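Local structure of unknown protein (Leishmania major, 1R75) at residues Pro27-Lys33 and Ile45-Glu49; Phe38-Leu42 and Leu62-Val66; Asn57-Ile63 and Asp106-Leu110; Asp73-Leu79 and Phe115-Thr121; Asp81-Ile87 and Lys100-Val105. The protein is of unknown function and folds as a compact all-beta domain of two antiparallel sheets, assigned to the DUF1935 family. All blocks are in the same frame, centred on the assembly; numbering follows the deposited sequence.

Interaction 1. Residues Pro27-Lys33 and Ile45-Glu49; sequences PTVKGTK and IADTE
Gly31 comes within 4.0 Å of Asp47, CA to CA, where the incoming chain of 27-33 meets the end of strand 42-47 and forms a classic beta bulge. Thr32 and Lys33 both face Ala46, whose O accepts from Thr32 N (2.9 Å) and from Lys33 N (3.2 Å), the second bond almost straight at 177°. Ala46 N returns a bond to Lys33 O, which completes the antiparallel hydrogen-bonded pair that starts edge strand 33-36 of the five-stranded sheet. Gly31 CA lies 3.3 Å from Ala46 O, close enough for a CA-H...O contact. Ile45 serves the apolar half with two branches: CD1 meets Pro27 CB at 3.6 Å, while CG2, anti to the backbone N, lies 3.5 Å from Gly31 N and reaches Val29 CG2. Tyr56 of strand 52-57 also packs against Pro27 and Ile45. On the polar half, Asp47 CB and carboxylate pass beside Gly31 CA; Asp47 OD1 accepts from Ala50 N, and one water donates to both Asp47 OD2 and Lys30 O. The side chains of Thr32 and Thr48 cross at about a right angle, and Thr48 N gives a 3.2 Å hydrogen bond to Thr32 OG1.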
# COMPACT_ATOMS: atom_id res chain seq x y z
N PRO A 27 9.01 -2.01 8.24
CA PRO A 27 8.16 -2.99 7.58
C PRO A 27 8.39 -4.39 8.10
O PRO A 27 9.47 -4.68 8.67
CB PRO A 27 8.60 -2.91 6.13
CG PRO A 27 9.31 -1.68 5.98
CD PRO A 27 9.97 -1.39 7.30
N THR A 28 7.41 -5.28 7.92
CA THR A 28 7.57 -6.62 8.45
C THR A 28 8.23 -7.50 7.43
O THR A 28 8.55 -8.66 7.72
CB THR A 28 6.24 -7.20 8.82
OG1 THR A 28 5.31 -7.05 7.73
CG2 THR A 28 5.66 -6.40 9.98
N VAL A 29 8.39 -6.97 6.22
CA VAL A 29 9.04 -7.71 5.16
C VAL A 29 10.10 -6.84 4.49
O VAL A 29 9.98 -5.61 4.42
CB VAL A 29 8.03 -8.17 4.10
CG1 VAL A 29 7.08 -9.18 4.70
CG2 VAL A 29 7.27 -6.98 3.48
N LYS A 30 11.13 -7.50 3.99
CA LYS A 30 12.10 -6.82 3.15
C LYS A 30 11.82 -7.39 1.78
O LYS A 30 11.79 -8.62 1.58
CB LYS A 30 13.57 -7.10 3.53
CG LYS A 30 13.99 -6.73 4.93
CD LYS A 30 14.51 -7.98 5.68
CE LYS A 30 15.57 -7.64 6.72
NZ LYS A 30 15.93 -8.88 7.46
N GLY A 31 11.61 -6.52 0.85
CA GLY A 31 11.52 -6.94 -0.51
C GLY A 31 12.91 -6.72 -1.03
O GLY A 31 13.90 -6.84 -0.31
N THR A 32 12.98 -6.41 -2.29
CA THR A 32 14.25 -6.10 -2.88
C THR A 32 14.36 -4.59 -3.04
O THR A 32 15.47 -4.05 -2.91
CB THR A 32 14.39 -6.92 -4.16
OG1 THR A 32 13.22 -6.82 -4.96
CG2 THR A 32 14.38 -8.38 -3.81
N LYS A 33 13.21 -3.88 -3.19
CA LYS A 33 13.23 -2.43 -3.36
C LYS A 33 12.09 -1.76 -2.63
O LYS A 33 10.95 -2.28 -2.59
CB LYS A 33 13.14 -2.07 -4.83
CG LYS A 33 13.81 -0.74 -5.21
CD LYS A 33 15.27 -0.86 -5.78
CE LYS A 33 16.21 0.26 -5.25
NZ LYS A 33 17.67 -0.18 -5.25
N ILE A 45 6.84 -1.46 -0.93
CA ILE A 45 7.93 -2.45 -0.77
C ILE A 45 7.64 -3.46 -1.85
O ILE A 45 6.60 -4.14 -1.80
CB ILE A 45 7.88 -3.13 0.59
CG1 ILE A 45 7.93 -2.05 1.69
CG2 ILE A 45 9.05 -4.15 0.72
CD1 ILE A 45 7.17 -2.45 2.88
N ALA A 46 8.52 -3.57 -2.83
CA ALA A 46 8.33 -4.50 -3.91
C ALA A 46 9.27 -5.66 -3.73
O ALA A 46 10.40 -5.48 -3.30
CB ALA A 46 8.55 -3.81 -5.25
N ASP A 47 8.79 -6.86 -3.96
CA ASP A 47 9.67 -8.03 -3.85
C ASP A 47 9.64 -8.76 -5.20
O ASP A 47 8.61 -9.32 -5.60
CB ASP A 47 9.25 -8.90 -2.66
CG ASP A 47 10.19 -10.10 -2.45
OD1 ASP A 47 10.58 -10.74 -3.47
OD2 ASP A 47 10.61 -10.46 -1.31
N THR A 48 10.75 -8.67 -5.97
CA THR A 48 10.74 -9.25 -7.31
C THR A 48 10.72 -10.78 -7.32
O THR A 48 10.09 -11.37 -8.19
CB THR A 48 11.95 -8.79 -8.18
OG1 THR A 48 13.11 -9.40 -7.66
CG2 THR A 48 12.23 -7.33 -8.08
N GLU A 49 11.40 -11.43 -6.39
CA GLU A 49 11.37 -12.92 -6.29
C GLU A 49 9.98 -13.43 -5.93
O GLU A 49 9.48 -14.42 -6.50
CB GLU A 49 12.44 -13.46 -5.29
CG GLU A 49 12.31 -14.94 -4.83
CD GLU A 49 13.44 -15.89 -5.33
OE1 GLU A 49 13.77 -15.89 -6.54
OE2 GLU A 49 14.00 -16.67 -4.49
O HOH W 1 9.40 -9.38 0.64

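Interaction 2. Residues Phe38-Leu42 and Leu62-Val66; sequences FSNIL and LIIHV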
# COMPACT_ATOMS: atom_id res chain seq x y z
N PHE A 38 4.35 9.21 -0.34
CA PHE A 38 3.26 10.15 0.07
C PHE A 38 3.90 11.15 1.06
O PHE A 38 3.72 11.12 2.28
CB PHE A 38 2.09 9.29 0.63
CG PHE A 38 0.87 10.07 1.14
CD1 PHE A 38 -0.05 10.62 0.26
CD2 PHE A 38 0.64 10.20 2.49
CE1 PHE A 38 -1.22 11.28 0.71
CE2 PHE A 38 -0.47 10.91 2.95
CZ PHE A 38 -1.42 11.43 2.05
N SER A 39 4.75 12.00 0.50
CA SER A 39 5.63 12.87 1.26
C SER A 39 6.44 12.00 2.17
O SER A 39 6.58 12.30 3.36
CB SER A 39 4.84 13.92 2.06
OG SER A 39 5.48 15.19 2.05
N ASN A 40 6.98 10.90 1.64
CA ASN A 40 7.75 10.00 2.51
C ASN A 40 7.07 9.52 3.81
O ASN A 40 7.71 9.37 4.86
CB ASN A 40 9.06 10.67 2.86
CG ASN A 40 9.65 11.34 1.68
OD1 ASN A 40 9.99 10.67 0.69
ND2 ASN A 40 9.69 12.68 1.71
N ILE A 41 5.75 9.33 3.78
CA ILE A 41 5.08 8.68 4.87
C ILE A 41 4.79 7.22 4.47
O ILE A 41 4.82 6.33 5.31
CB ILE A 41 3.75 9.38 5.20
CG1 ILE A 41 3.98 10.84 5.70
CG2 ILE A 41 3.05 8.64 6.30
CD1 ILE A 41 2.93 11.85 5.31
N LEU A 42 4.41 7.02 3.21
CA LEU A 42 4.04 5.69 2.71
C LEU A 42 5.11 5.15 1.85
O LEU A 42 5.55 5.79 0.88
CB LEU A 42 2.70 5.75 1.93
CG LEU A 42 2.07 4.39 1.63
CD1 LEU A 42 1.61 3.66 2.80
CD2 LEU A 42 0.95 4.49 0.57
N LEU A 62 -1.06 8.74 11.42
CA LEU A 62 -1.97 8.75 10.24
C LEU A 62 -2.41 7.37 9.80
O LEU A 62 -1.62 6.49 9.84
CB LEU A 62 -1.24 9.36 9.03
CG LEU A 62 -0.73 10.79 9.21
CD1 LEU A 62 -0.18 11.30 7.92
CD2 LEU A 62 -1.82 11.64 9.62
N ILE A 63 -3.66 7.23 9.37
CA ILE A 63 -4.15 6.09 8.59
C ILE A 63 -4.22 6.51 7.13
O ILE A 63 -4.70 7.62 6.82
CB ILE A 63 -5.47 5.54 9.10
CG1 ILE A 63 -5.95 4.40 8.20
CG2 ILE A 63 -6.54 6.51 9.14
CD1 ILE A 63 -7.20 3.72 8.78
N ILE A 64 -3.66 5.67 6.27
CA ILE A 64 -3.48 6.02 4.84
C ILE A 64 -4.36 5.10 4.05
O ILE A 64 -4.41 3.90 4.32
CB ILE A 64 -2.03 5.91 4.41
CG1 ILE A 64 -1.16 6.89 5.23
CG2 ILE A 64 -1.90 6.08 2.85
CD1 ILE A 64 0.25 6.70 5.06
N HIS A 65 -5.15 5.65 3.12
CA HIS A 65 -5.95 4.81 2.24
C HIS A 65 -5.35 4.90 0.87
O HIS A 65 -5.15 6.00 0.37
CB HIS A 65 -7.40 5.31 2.15
CG HIS A 65 -8.25 4.57 1.17
ND1 HIS A 65 -8.79 5.17 0.05
CD2 HIS A 65 -8.63 3.27 1.12
CE1 HIS A 65 -9.45 4.26 -0.65
NE2 HIS A 65 -9.39 3.12 -0.02
N VAL A 66 -5.02 3.77 0.25
CA VAL A 66 -4.35 3.78 -1.04
C VAL A 66 -5.16 2.92 -2.00
O VAL A 66 -5.63 1.84 -1.63
CB VAL A 66 -2.86 3.40 -0.96
CG1 VAL A 66 -2.62 2.12 -0.26
CG2 VAL A 66 -2.17 3.40 -2.39
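This is an apolar contact between side chains, made where the turn 38-42, leading into strand 42-47 of the five-stranded sheet, lies over strand 62-71 of the four-stranded sheet. The backbones stay well apart, with Leu42 CA and Ile64 CA 7.8 Å from each other, and methyl groups span the gap. Within the turn, Ile41 N bonds back to Phe38 O, bringing Phe38, Ile41 and Leu42 round to the same strand. Ile64 is the hub. Its CD1 is met by Ile41 CG2 at 3.6 Å and by Leu42 CD1 at 4.0 Å, and it approaches the Phe38 ring obliquely, 4.4 Å from CD2. The CG2 branch of Ile64, anti to the backbone N, turns instead to Leu42 CD2. That same Leu42 CD2 reaches on to Val66 CB at 4.2 Å, since CG of Leu42 stands anti to its own backbone N (chi1 -167°). At the other end Ile41 and Leu62 cross at about a right angle, meeting through their CD1 methyls 4.1 Å apart. Phe55 covers Leu42 and Val66, and Leu128 of strand 123-132 touches Phe38 and Leu42. Leu42, Ile64 and Val66 are buried, so the contact forms part of the core between the two sheets; its branched aliphatic groups touch without any directional bond, which implies that shape and the exclusion of water hold it together.

Interaction 3. Residues Asn57-Ile63 and Asp106-Leu110; sequences NDSKELI and DVRPL
Asn57 lays its amide between the carbonyls of Val107, across the contact, and Leu62, in its own segment. Its ND2 donates to Val107 O at 2.9 Å and to Leu62 O at 2.8 Å; both oxygens lie near the amide plane, although each carbonyl is met from above its own plane. OD1 accepts from Ser59 N, which fixes the rotation of the amide from its other end. With CG anti to the backbone N (chi1 173°), Asn57 CB is left against Val107 CG1 at 3.5 Å. The Pro109 ring packs against backbone oxygens of the turn: CB sits 3.3 Å from Lys60 O, and CG the same distance from Leu62 O. Leu110 bends back, its CD2 lying 3.5 Å from Ser59 O, while its N makes weak hydrogen bonds to Asn57 O and Ser59 O. Ile63 carries CG1 alongside Val107 O, 3.8 Å away. Outside the two segments, Arg108 forms a salt bridge with Glu111, and Asp58 OD1 is bonded to Tyr56 OH. Asn57 OD1 with Ser59 N makes an Asx turn, and Ser59 OG with Glu61 N an ST turn; together they shape the connection from strand 52-57 to strand 62-71, where the chain passes from one antiparallel sheet to the other.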
# COMPACT_ATOMS: atom_id res chain seq x y z
N ASN A 57 3.50 2.15 6.40
CA ASN A 57 3.14 3.48 6.84
C ASN A 57 4.10 3.81 8.02
O ASN A 57 4.02 3.18 9.08
CB ASN A 57 1.66 3.48 7.19
CG ASN A 57 1.17 4.81 7.84
OD1 ASN A 57 1.96 5.75 8.12
ND2 ASN A 57 -0.11 4.86 8.10
N ASP A 58 5.07 4.72 7.77
CA ASP A 58 6.03 5.17 8.79
C ASP A 58 5.52 6.36 9.68
O ASP A 58 6.27 6.91 10.48
CB ASP A 58 7.33 5.53 8.08
CG ASP A 58 8.51 5.60 9.03
OD1 ASP A 58 8.66 4.73 9.93
OD2 ASP A 58 9.34 6.51 8.89
N SER A 59 4.26 6.72 9.56
CA SER A 59 3.66 7.64 10.48
C SER A 59 3.24 7.00 11.77
O SER A 59 2.73 5.91 11.78
CB SER A 59 2.42 8.28 9.85
OG SER A 59 1.94 9.25 10.75
N LYS A 60 3.34 7.73 12.87
CA LYS A 60 2.76 7.27 14.14
C LYS A 60 1.32 7.62 14.24
O LYS A 60 0.62 7.02 15.06
CB LYS A 60 3.48 7.93 15.37
CG LYS A 60 4.97 7.65 15.43
CD LYS A 60 5.60 8.28 16.73
CE LYS A 60 6.78 9.19 16.44
NZ LYS A 60 6.48 10.38 15.56
N GLU A 61 0.88 8.60 13.46
CA GLU A 61 -0.41 9.27 13.70
C GLU A 61 -1.45 9.21 12.62
O GLU A 61 -2.61 9.66 12.86
CB GLU A 61 -0.21 10.80 14.00
CG GLU A 61 1.20 11.33 14.24
CD GLU A 61 1.20 12.71 14.97
OE1 GLU A 61 0.32 13.59 14.68
OE2 GLU A 61 2.08 12.92 15.86
N LEU A 62 -1.06 8.74 11.42
CA LEU A 62 -1.97 8.75 10.24
C LEU A 62 -2.41 7.37 9.80
O LEU A 62 -1.62 6.49 9.84
CB LEU A 62 -1.24 9.36 9.03
CG LEU A 62 -0.73 10.79 9.21
CD1 LEU A 62 -0.18 11.30 7.92
CD2 LEU A 62 -1.82 11.64 9.62
N ILE A 63 -3.66 7.23 9.37
CA ILE A 63 -4.15 6.09 8.59
C ILE A 63 -4.22 6.51 7.13
O ILE A 63 -4.70 7.62 6.82
CB ILE A 63 -5.47 5.54 9.10
CG1 ILE A 63 -5.95 4.40 8.20
CG2 ILE A 63 -6.54 6.51 9.14
CD1 ILE A 63 -7.20 3.72 8.78
N ASP A 106 -6.38 0.04 3.42
CA ASP A 106 -5.97 1.03 4.43
C ASP A 106 -4.77 0.58 5.23
O ASP A 106 -4.71 -0.56 5.58
CB ASP A 106 -7.15 1.26 5.37
CG ASP A 106 -8.36 1.78 4.65
OD1 ASP A 106 -8.21 2.66 3.76
OD2 ASP A 106 -9.52 1.36 4.89
N VAL A 107 -3.85 1.48 5.56
CA VAL A 107 -2.64 1.11 6.19
C VAL A 107 -2.52 1.97 7.49
O VAL A 107 -2.39 3.21 7.44
CB VAL A 107 -1.43 1.39 5.34
CG1 VAL A 107 -0.17 0.79 5.94
CG2 VAL A 107 -1.64 0.91 3.92
N ARG A 108 -2.63 1.29 8.63
CA ARG A 108 -2.63 1.96 9.91
C ARG A 108 -1.22 2.38 10.26
O ARG A 108 -0.21 1.89 9.68
CB ARG A 108 -3.23 1.06 11.00
CG ARG A 108 -4.70 0.83 10.77
CD ARG A 108 -5.26 -0.30 11.62
NE ARG A 108 -6.41 -0.99 10.99
CZ ARG A 108 -6.41 -1.68 9.80
NH1 ARG A 108 -5.32 -1.83 9.01
NH2 ARG A 108 -7.55 -2.22 9.37
N PRO A 109 -1.09 3.26 11.25
CA PRO A 109 0.24 3.70 11.69
C PRO A 109 1.23 2.57 11.99
O PRO A 109 0.86 1.70 12.78
CB PRO A 109 -0.08 4.53 12.96
CG PRO A 109 -1.43 5.00 12.79
CD PRO A 109 -2.16 3.92 12.01
N LEU A 110 2.42 2.65 11.42
CA LEU A 110 3.57 1.70 11.54
C LEU A 110 3.30 0.28 11.04
O LEU A 110 4.07 -0.64 11.29
CB LEU A 110 4.10 1.67 13.03
CG LEU A 110 4.36 3.10 13.54
CD1 LEU A 110 4.80 3.08 15.05
CD2 LEU A 110 5.33 3.81 12.70

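Interaction 4. Residues Asp73-Leu79 and Phe115-Thr121; sequences DSQIVPL and FVEGSVT
Strands 75-78 and 115-117 run antiparallel with a marked twist, 139° between their directions and 4.7 Å between axes; backbone bonds pair Gln75 with Ser119 and Val77 with Glu117, and Leu79 N adds one to Phe115 O. Ile76 spreads over the inner side, with CD1 4.1 Å from Val116 CG1 and CG2 3.9 Å from Val120 CG2. Leu79 crosses Glu117 obliquely, its CD1 lying 3.7 Å from OE1. At the far end Thr121 OG1 links two side chains: it accepts from Ser74 OG at 3.0 Å and donates to Asp73 OD1 at 2.7 Å, meeting the carboxylate from above its plane. A water bridges Asp73 O and Ser119 OG. Gly118 turns the corner at phi 136°, its CA 3.4 Å from Gln75 O. Beyond the pair, the Phe115 ring stands edge-to-face with Phe55, and Phe115 and Val116 both face Trp53. This is an antiparallel edge pairing of a five-stranded sheet, with a classic beta bulge where strand 112-117 meets strand 52-57.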
# COMPACT_ATOMS: atom_id res chain seq x y z
N ASP A 73 -4.02 -5.95 -18.72
CA ASP A 73 -3.07 -7.04 -18.91
C ASP A 73 -2.19 -7.47 -17.75
O ASP A 73 -1.41 -8.43 -17.82
CB ASP A 73 -2.22 -6.83 -20.20
CG ASP A 73 -1.47 -5.55 -20.19
OD1 ASP A 73 -1.80 -4.62 -19.37
OD2 ASP A 73 -0.52 -5.41 -20.98
N SER A 74 -2.37 -6.82 -16.62
CA SER A 74 -1.88 -7.27 -15.35
C SER A 74 -2.55 -8.60 -14.94
O SER A 74 -3.71 -8.77 -15.16
CB SER A 74 -2.17 -6.22 -14.26
OG SER A 74 -1.39 -5.02 -14.47
N GLN A 75 -1.78 -9.47 -14.31
CA GLN A 75 -2.29 -10.70 -13.79
C GLN A 75 -1.94 -10.78 -12.29
O GLN A 75 -0.87 -11.25 -11.88
CB GLN A 75 -1.71 -11.88 -14.57
CG GLN A 75 -2.01 -11.81 -16.01
CD GLN A 75 -1.23 -12.91 -16.77
OE1 GLN A 75 -0.78 -13.92 -16.18
NE2 GLN A 75 -1.07 -12.72 -18.06
N ILE A 76 -2.80 -10.20 -11.50
CA ILE A 76 -2.57 -10.05 -10.08
C ILE A 76 -3.73 -10.57 -9.27
O ILE A 76 -4.86 -10.53 -9.72
CB ILE A 76 -2.28 -8.57 -9.67
CG1 ILE A 76 -3.27 -7.64 -10.29
CG2 ILE A 76 -0.89 -8.19 -10.11
CD1 ILE A 76 -3.35 -6.32 -9.63
N VAL A 77 -3.42 -10.95 -8.05
CA VAL A 77 -4.44 -11.18 -7.06
C VAL A 77 -4.23 -10.22 -5.89
O VAL A 77 -3.09 -9.98 -5.50
CB VAL A 77 -4.48 -12.68 -6.58
CG1 VAL A 77 -4.72 -13.48 -7.73
CG2 VAL A 77 -3.29 -13.04 -5.86
N PRO A 78 -5.29 -9.80 -5.25
CA PRO A 78 -5.12 -9.03 -4.02
C PRO A 78 -4.67 -9.91 -2.87
O PRO A 78 -5.06 -11.06 -2.82
CB PRO A 78 -6.53 -8.48 -3.77
CG PRO A 78 -7.46 -9.60 -4.27
CD PRO A 78 -6.76 -9.88 -5.58
N LEU A 79 -3.89 -9.36 -1.96
CA LEU A 79 -3.41 -10.02 -0.75
C LEU A 79 -4.05 -9.50 0.46
O LEU A 79 -4.48 -8.32 0.56
CB LEU A 79 -1.90 -9.82 -0.62
CG LEU A 79 -1.04 -10.48 -1.71
CD1 LEU A 79 0.47 -10.33 -1.37
CD2 LEU A 79 -1.43 -11.88 -1.92
N PHE A 115 -0.41 -6.14 -0.38
CA PHE A 115 -1.26 -5.52 -1.32
C PHE A 115 -1.64 -6.40 -2.46
O PHE A 115 -2.87 -6.80 -2.63
CB PHE A 115 -0.57 -4.23 -1.74
CG PHE A 115 -1.44 -3.32 -2.58
CD1 PHE A 115 -2.67 -2.94 -2.11
CD2 PHE A 115 -1.00 -2.83 -3.85
CE1 PHE A 115 -3.49 -2.07 -2.86
CE2 PHE A 115 -1.85 -2.02 -4.60
CZ PHE A 115 -3.07 -1.63 -4.08
N VAL A 116 -0.69 -6.72 -3.38
CA VAL A 116 -0.98 -7.55 -4.55
C VAL A 116 0.17 -8.46 -4.85
O VAL A 116 1.31 -8.27 -4.44
CB VAL A 116 -1.30 -6.73 -5.84
CG1 VAL A 116 -2.45 -5.93 -5.64
CG2 VAL A 116 -0.10 -5.85 -6.24
N GLU A 117 -0.12 -9.50 -5.55
CA GLU A 117 0.93 -10.41 -5.99
C GLU A 117 0.65 -10.83 -7.41
O GLU A 117 -0.48 -11.12 -7.78
CB GLU A 117 0.89 -11.62 -5.04
CG GLU A 117 1.89 -12.69 -5.35
CD GLU A 117 2.24 -13.57 -4.11
OE1 GLU A 117 2.34 -13.03 -2.98
OE2 GLU A 117 2.45 -14.79 -4.33
N GLY A 118 1.70 -10.86 -8.22
CA GLY A 118 1.61 -11.35 -9.58
C GLY A 118 2.35 -10.42 -10.53
O GLY A 118 3.28 -9.79 -10.13
N SER A 119 1.90 -10.32 -11.76
CA SER A 119 2.61 -9.58 -12.78
C SER A 119 1.94 -8.28 -13.06
O SER A 119 0.83 -8.23 -13.52
CB SER A 119 2.85 -10.45 -14.01
OG SER A 119 1.63 -10.85 -14.60
N VAL A 120 2.64 -7.20 -12.79
CA VAL A 120 2.05 -5.88 -12.88
C VAL A 120 2.53 -5.32 -14.21
O VAL A 120 3.77 -5.39 -14.45
CB VAL A 120 2.53 -5.03 -11.74
CG1 VAL A 120 2.01 -3.61 -11.91
CG2 VAL A 120 2.05 -5.64 -10.39
N THR A 121 1.64 -4.68 -14.94
CA THR A 121 1.95 -4.00 -16.21
C THR A 121 1.81 -2.51 -15.92
O THR A 121 2.50 -2.02 -15.02
CB THR A 121 1.09 -4.44 -17.35
OG1 THR A 121 -0.31 -4.20 -17.10
CG2 THR A 121 1.28 -5.95 -17.59
O HOH W 2 0.75 -9.63 -17.10

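Interaction 5. Residues Asp81-Ile87 and Lys100-Val105; sequences DTTAFRI and KYLCEV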
# COMPACT_ATOMS: atom_id res chain seq x y z
N ASP A 81 -5.89 -7.96 3.44
CA ASP A 81 -7.11 -7.22 3.58
C ASP A 81 -7.36 -6.34 2.39
O ASP A 81 -8.30 -5.57 2.45
CB ASP A 81 -7.06 -6.35 4.81
CG ASP A 81 -7.03 -7.17 6.11
OD1 ASP A 81 -7.70 -8.20 6.15
OD2 ASP A 81 -6.34 -6.83 7.06
N THR A 82 -6.59 -6.43 1.31
CA THR A 82 -6.84 -5.60 0.09
C THR A 82 -8.17 -6.00 -0.56
O THR A 82 -8.52 -7.18 -0.64
CB THR A 82 -5.70 -5.80 -0.86
OG1 THR A 82 -4.52 -5.41 -0.18
CG2 THR A 82 -5.83 -4.99 -2.15
N THR A 83 -8.93 -5.01 -1.01
CA THR A 83 -10.15 -5.30 -1.79
C THR A 83 -9.87 -4.94 -3.21
O THR A 83 -9.13 -3.96 -3.50
CB THR A 83 -11.32 -4.52 -1.22
OG1 THR A 83 -10.91 -3.18 -1.04
CG2 THR A 83 -11.50 -4.81 0.22
N ALA A 84 -10.37 -5.76 -4.14
CA ALA A 84 -10.08 -5.57 -5.55
C ALA A 84 -11.38 -5.69 -6.32
O ALA A 84 -12.26 -6.52 -5.94
CB ALA A 84 -9.13 -6.57 -5.99
N PHE A 85 -11.52 -4.91 -7.38
CA PHE A 85 -12.77 -4.86 -8.20
C PHE A 85 -12.28 -4.77 -9.65
O PHE A 85 -11.27 -4.12 -9.90
CB PHE A 85 -13.58 -3.57 -7.96
CG PHE A 85 -13.89 -3.30 -6.57
CD1 PHE A 85 -15.08 -3.75 -6.01
CD2 PHE A 85 -13.01 -2.60 -5.78
CE1 PHE A 85 -15.38 -3.50 -4.65
CE2 PHE A 85 -13.27 -2.37 -4.44
CZ PHE A 85 -14.48 -2.82 -3.87
N ARG A 86 -13.01 -5.33 -10.60
CA ARG A 86 -12.86 -4.98 -12.02
C ARG A 86 -13.71 -3.74 -12.35
O ARG A 86 -14.86 -3.62 -11.95
CB ARG A 86 -13.18 -6.18 -12.96
CG ARG A 86 -12.55 -7.53 -12.58
CD ARG A 86 -13.29 -8.81 -13.18
NE ARG A 86 -12.87 -10.06 -12.52
CZ ARG A 86 -11.74 -10.71 -12.81
NH1 ARG A 86 -10.94 -10.28 -13.78
NH2 ARG A 86 -11.41 -11.82 -12.15
N ILE A 87 -13.12 -2.81 -13.10
CA ILE A 87 -13.57 -1.46 -13.21
C ILE A 87 -13.75 -1.26 -14.71
O ILE A 87 -14.75 -1.75 -15.26
CB ILE A 87 -12.43 -0.46 -12.65
CG1 ILE A 87 -12.81 0.24 -11.35
CG2 ILE A 87 -12.04 0.59 -13.65
CD1 ILE A 87 -14.13 -0.18 -10.78
N LYS A 100 -10.01 -2.22 -16.15
CA LYS A 100 -8.86 -2.12 -15.24
C LYS A 100 -9.24 -2.82 -13.94
O LYS A 100 -10.40 -3.18 -13.73
CB LYS A 100 -8.58 -0.67 -14.99
CG LYS A 100 -8.27 0.04 -16.29
CD LYS A 100 -7.27 1.15 -16.17
CE LYS A 100 -7.07 1.76 -17.58
NZ LYS A 100 -5.72 1.34 -18.18
N TYR A 101 -8.25 -3.01 -13.11
CA TYR A 101 -8.40 -3.62 -11.79
C TYR A 101 -8.10 -2.54 -10.78
O TYR A 101 -7.04 -1.92 -10.82
CB TYR A 101 -7.45 -4.74 -11.63
CG TYR A 101 -7.49 -5.75 -12.74
CD1 TYR A 101 -8.54 -6.69 -12.81
CD2 TYR A 101 -6.50 -5.79 -13.69
CE1 TYR A 101 -8.60 -7.62 -13.82
CE2 TYR A 101 -6.55 -6.68 -14.71
CZ TYR A 101 -7.60 -7.61 -14.79
OH TYR A 101 -7.58 -8.54 -15.84
N LEU A 102 -9.01 -2.30 -9.89
CA LEU A 102 -8.80 -1.39 -8.80
C LEU A 102 -8.59 -2.17 -7.54
O LEU A 102 -9.42 -3.04 -7.19
CB LEU A 102 -10.00 -0.47 -8.70
CG LEU A 102 -9.88 0.66 -7.71
CD1 LEU A 102 -8.88 1.65 -8.13
CD2 LEU A 102 -11.29 1.30 -7.61
N CYS A 103 -7.46 -1.93 -6.88
CA CYS A 103 -7.11 -2.53 -5.60
C CYS A 103 -6.82 -1.51 -4.56
O CYS A 103 -6.19 -0.49 -4.81
CB CYS A 103 -5.88 -3.40 -5.69
SG CYS A 103 -5.94 -4.77 -6.83
N GLU A 104 -7.35 -1.73 -3.36
CA GLU A 104 -7.29 -0.71 -2.36
C GLU A 104 -7.14 -1.31 -0.98
O GLU A 104 -7.69 -2.43 -0.72
CB GLU A 104 -8.50 0.18 -2.43
CG GLU A 104 -9.76 -0.42 -1.99
CD GLU A 104 -10.99 0.55 -2.20
OE1 GLU A 104 -10.85 1.80 -2.16
OE2 GLU A 104 -12.12 0.03 -2.37
N VAL A 105 -6.45 -0.58 -0.09
CA VAL A 105 -6.22 -1.05 1.26
C VAL A 105 -6.05 0.19 2.15
O VAL A 105 -5.63 1.26 1.70
CB VAL A 105 -4.98 -2.04 1.35
CG1 VAL A 105 -3.68 -1.29 1.18
CG2 VAL A 105 -5.04 -2.93 2.60
O HOH W 3 -9.37 -2.95 2.17
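Ala84 CB rests 3.8 Å from Cys103 SG on the tightly packed face of this antiparallel pair, and Thr82 CG2 covers Cys103 CB at 3.9 Å. Backbone bonds join Thr83 with Glu104 and Phe85 with Leu102 in both directions, and Ile87 N adds one to Lys100 O. The opposite face is looser and largely exposed on the side of strand 83-86. There the extended Glu104 side chain passes obliquely across Thr83, its CG 3.1 Å from Thr83 OG1, and its OE2 comes to the edge of the Phe85 ring, 3.4 Å from CE2, with carboxylate and ring planes 80° apart. Ile87 CG1 lies against Leu102 CB at 3.9 Å. Back on the Ala84 face, but near its outer end, Arg86 runs side by side with Tyr101, putting NH1 at the ring edge 3.5 Å from CE1. A water donates to Asp81 O and weakly to Glu104 O. Strand 83-86 forms one edge of the four-stranded sheet; strand 100-107 lies between it and strand 62-71, and Cys103 packs on Ile76, Phe115 and Val116 of the other sheet.

How the interactions relate
From the N terminus, interaction 1 closes the first short loop, setting the chain before strand 33-36 against strand 42-47. Interaction 2 crosses it, because 38-42 lies between the segments of interaction 1, and carries that hairpin region over to strand 62-71. Interaction 3 begins on the stretch where interaction 2 ends; they share Leu62 and Ile63, their centres are about 7 Å apart, and Val107 N probably bonds to Ile64 O. Interaction 4 crosses interaction 3 and closes the edge of the five-stranded sheet. Interaction 5 is nested inside the loops of both, on the four-stranded sheet, where Phe115 of interaction 4 packs on Cys103 and Val105. Interactions 3 and 4 lie on opposite sides of the chain's centre.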